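Local coordinates for N-(5'-phosphoribosyl)anthranilate isomerase (Pyrococcus furiosus, PDB 4AAJ), which catalyses the isomerisation of N-(5-phospho-beta-D-ribosyl)anthranilate to 1-(2-carboxyphenylamino)-1-deoxy-D-ribulose 5-phosphate, the third step from chorismate to tryptophan, at residues N130-E133 and D134-L138; S167-V170 and A171-I174. One frame throughout, in Å; residues are numbered along the deposited sequence.

How the contacts relate
Both contacts are helical turns on the outside of the (beta/alpha)8 barrel of this monomeric enzyme. Contact 1 comes first along the chain and is the opening of helix 131-144, between strands 117-123 and 149-153; contact 2 is the later part of helix 165-173, between strands 149-153 and 176-179, with the first loop residue after it. Their centres lie about 10 Å apart because the two helices are neighbours in the outer layer. They touch directly: Ala135 CB packs on Leu169 CB at 3.7 Å, and Leu169 CD1 reaches Glu132 CA. Contact 1 is largely exposed, whereas contact 2 sits deeper, with one side against the strands.

Contact 1 of 2, residues N130-E133 and D134-L138; sequences NPEE and DANRL
Asp134 N donates to Asn130 O at 3.1 Å, closing the first turn of helix 131-144. Asn130 is the N-cap residue and Pro131 the first in the helix, where a proline, having no N-H to give, fits without costing a bond. The following turn is made by Ala135 N and Pro131 O, 2.9 Å apart, and the same i to i+4 pattern runs on from Asn136 N to Glu132 O and from Arg137 N to Glu133 O.

The close-packed side belongs to Pro131, Asp134 and Ala135. The methyl of Ala135 lies 3.4 Å from Pro131 O, beside the very carbonyl that its own N-H engages. On Asp134, CG stands beside the backbone N (chi1 -81°), which folds the carboxylate back along the first turn and leaves CG 3.7 Å from Asn130 O. Its OD2 accepts a hydrogen bond from Ser128 OG, in the loop just ahead of the helix, so the carboxylate ties that loop to the first turn.

The solvent side is looser. Glu132, Glu133, Asn136 and Arg137 are all exposed, and their polar ends make little of one another: Glu132 OE2 and Asn136 ND2 stay 4.3 Å apart. Arg137, its CG anti to the backbone N (chi1 -175°), rests CB against Glu133 O and then runs on along the helix to a long, weak ion pair with Glu141.

Within the barrel this helix links strand 117-123 to strand 149-153, and one flank lies against helix 165-173: Pro131 meets Arg165, Asp134 meets Val166, and Ala135 packs against Val170.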
# COMPACT_ATOMS: atom_id res chain seq x y z
N ASN A 130 24.90 -3.90 -5.60
CA ASN A 130 24.54 -4.24 -6.98
C ASN A 130 23.02 -4.31 -7.21
O ASN A 130 22.39 -5.32 -6.87
CB ASN A 130 25.23 -5.54 -7.43
CG ASN A 130 25.45 -5.59 -8.93
OD1 ASN A 130 24.59 -5.22 -9.73
ND2 ASN A 130 26.63 -6.06 -9.33
N PRO A 131 22.44 -3.24 -7.79
CA PRO A 131 21.00 -3.08 -8.01
C PRO A 131 20.36 -4.23 -8.80
O PRO A 131 19.33 -4.77 -8.38
CB PRO A 131 20.90 -1.77 -8.80
CG PRO A 131 22.27 -1.51 -9.32
CD PRO A 131 23.19 -2.07 -8.28
N GLU A 132 20.96 -4.58 -9.94
CA GLU A 132 20.46 -5.63 -10.83
C GLU A 132 20.23 -6.96 -10.12
O GLU A 132 19.24 -7.65 -10.37
CB GLU A 132 21.42 -5.81 -12.01
CG GLU A 132 20.91 -6.73 -13.12
CD GLU A 132 19.86 -6.07 -14.00
OE1 GLU A 132 20.21 -5.11 -14.74
OE2 GLU A 132 18.69 -6.50 -13.95
N GLU A 133 21.15 -7.31 -9.22
CA GLU A 133 21.09 -8.57 -8.50
C GLU A 133 20.12 -8.53 -7.33
O GLU A 133 19.45 -9.53 -7.05
CB GLU A 133 22.48 -9.00 -8.05
CG GLU A 133 23.35 -9.48 -9.21
CD GLU A 133 24.78 -8.99 -9.12
OE1 GLU A 133 25.26 -8.77 -7.99
OE2 GLU A 133 25.41 -8.82 -10.19
N ASP A 134 20.06 -7.39 -6.65
CA ASP A 134 19.07 -7.18 -5.59
C ASP A 134 17.65 -7.20 -6.14
O ASP A 134 16.75 -7.73 -5.48
CB ASP A 134 19.34 -5.88 -4.83
CG ASP A 134 20.44 -6.03 -3.78
OD1 ASP A 134 20.83 -7.18 -3.46
OD2 ASP A 134 20.90 -4.99 -3.25
N ALA A 135 17.45 -6.65 -7.33
CA ALA A 135 16.16 -6.69 -8.02
C ALA A 135 15.78 -8.13 -8.36
O ALA A 135 14.65 -8.55 -8.09
CB ALA A 135 16.17 -5.83 -9.27
N ASN A 136 16.72 -8.88 -8.93
CA ASN A 136 16.47 -10.28 -9.27
C ASN A 136 16.20 -11.14 -8.03
O ASN A 136 15.38 -12.06 -8.07
CB ASN A 136 17.61 -10.85 -10.12
CG ASN A 136 17.52 -10.44 -11.58
OD1 ASN A 136 16.43 -10.15 -12.09
ND2 ASN A 136 18.65 -10.42 -12.27
N ARG A 137 16.87 -10.82 -6.92
CA ARG A 137 16.64 -11.52 -5.66
C ARG A 137 15.23 -11.26 -5.10
O ARG A 137 14.55 -12.19 -4.67
CB ARG A 137 17.67 -11.10 -4.62
CG ARG A 137 17.56 -11.88 -3.32
CD ARG A 137 17.86 -11.00 -2.12
NE ARG A 137 16.97 -11.32 -1.00
CZ ARG A 137 17.10 -10.86 0.24
NH1 ARG A 137 18.09 -10.04 0.56
NH2 ARG A 137 16.22 -11.22 1.18
N LEU A 138 14.83 -10.00 -5.08
CA LEU A 138 13.48 -9.65 -4.62
C LEU A 138 12.42 -10.27 -5.54
O LEU A 138 11.36 -10.69 -5.06
CB LEU A 138 13.30 -8.14 -4.52
CG LEU A 138 12.08 -7.59 -3.76
CD1 LEU A 138 12.20 -7.82 -2.26
CD2 LEU A 138 11.96 -6.11 -4.07

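Contact 2 of 2, residues S167-V170 and A171-I174; sequences SSLV and ARKI
Val170 and Ile174 lie side by side and point the same way, on helix 165-173 and the residue that follows it, in the outer layer of the (beta/alpha)8 barrel. Their CG1 atoms meet at 3.8 Å, and Ile174 CD1 is almost as near to Val170 CG1. On Val170, CG1 is anti to the backbone N (chi1 -177°), which turns it along the helix to the isoleucine. Ile174 holds its own CG1 between backbone N and carbonyl carbon (chi1 59°), bringing that branch close to Val170 O as well. Together the pair faces inward: Val170 rests on Leu152 and Val176, Ile174 on Val150 and on Ile142 of helix 131-144.

Ala171 sits on the flank toward helix 187-194, its methyl 3.3 Å from Ser167 O, while its N-H bonds to that oxygen at 2.9 Å. The same methyl touches Val194 and, on strand 176-179, Val176. Ser168 OG turns out of the contact to Val193 O of helix 187-194, which ties the two helices together.

Arg172 heads the other way, toward solvent. Its CG passes 3.3 Å from Ser168 O; the chain bends at chi3, and Leu169 CD2 lies 4.3 Å from Arg172 NH1, at the edge of the guanidinium near its plane: a loose approach.

One carbonyl takes two bonds: Val170 O receives a weak, bent one from Lys173 N and a straighter one from Ile174 N, each at 3.0 Å, the latter with an N-H...O angle of 153°.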
# COMPACT_ATOMS: atom_id res chain seq x y z
N SER A 167 14.21 -0.57 -7.10
CA SER A 167 12.79 -0.35 -7.40
C SER A 167 12.52 -0.22 -8.90
O SER A 167 11.61 -0.85 -9.42
CB SER A 167 12.24 0.84 -6.62
OG SER A 167 12.14 0.51 -5.24
N SER A 168 13.34 0.59 -9.58
CA SER A 168 13.30 0.77 -11.04
C SER A 168 13.26 -0.54 -11.82
O SER A 168 12.47 -0.69 -12.76
CB SER A 168 14.51 1.58 -11.51
OG SER A 168 14.26 2.97 -11.43
N LEU A 169 14.11 -1.48 -11.41
CA LEU A 169 14.29 -2.75 -12.12
C LEU A 169 13.24 -3.80 -11.78
O LEU A 169 12.89 -4.63 -12.62
CB LEU A 169 15.69 -3.28 -11.86
CG LEU A 169 16.84 -2.37 -12.30
CD1 LEU A 169 18.13 -2.80 -11.62
CD2 LEU A 169 17.00 -2.33 -13.82
N VAL A 170 12.75 -3.78 -10.54
CA VAL A 170 11.62 -4.63 -10.18
C VAL A 170 10.38 -4.14 -10.94
O VAL A 170 9.65 -4.94 -11.51
CB VAL A 170 11.35 -4.67 -8.65
CG1 VAL A 170 10.20 -5.63 -8.33
CG2 VAL A 170 12.59 -5.10 -7.89
N ALA A 171 10.19 -2.82 -10.97
CA ALA A 171 9.03 -2.21 -11.62
C ALA A 171 8.97 -2.51 -13.13
O ALA A 171 7.89 -2.61 -13.71
CB ALA A 171 8.99 -0.72 -11.36
N ARG A 172 10.14 -2.67 -13.74
CA ARG A 172 10.25 -3.04 -15.15
C ARG A 172 9.76 -4.46 -15.43
O ARG A 172 9.20 -4.73 -16.50
CB ARG A 172 11.67 -2.84 -15.67
CG ARG A 172 12.01 -1.39 -16.00
CD ARG A 172 13.40 -1.29 -16.62
NE ARG A 172 13.44 -1.84 -17.97
CZ ARG A 172 14.53 -2.30 -18.56
NH1 ARG A 172 15.70 -2.29 -17.93
NH2 ARG A 172 14.46 -2.79 -19.80
N LYS A 173 9.97 -5.35 -14.47
CA LYS A 173 9.59 -6.76 -14.62
C LYS A 173 8.13 -7.03 -14.23
O LYS A 173 7.47 -7.86 -14.86
CB LYS A 173 10.52 -7.66 -13.81
CG LYS A 173 11.91 -7.86 -14.41
CD LYS A 173 12.00 -9.17 -15.19
CE LYS A 173 13.39 -9.37 -15.77
NZ LYS A 173 13.45 -10.56 -16.67
N ILE A 174 7.64 -6.36 -13.19
CA ILE A 174 6.31 -6.65 -12.65
C ILE A 174 5.57 -5.36 -12.24
O ILE A 174 6.22 -4.36 -11.93
CB ILE A 174 6.37 -7.62 -11.44
CG1 ILE A 174 7.23 -7.03 -10.32
CG2 ILE A 174 6.93 -8.98 -11.86
CD1 ILE A 174 6.99 -7.66 -8.98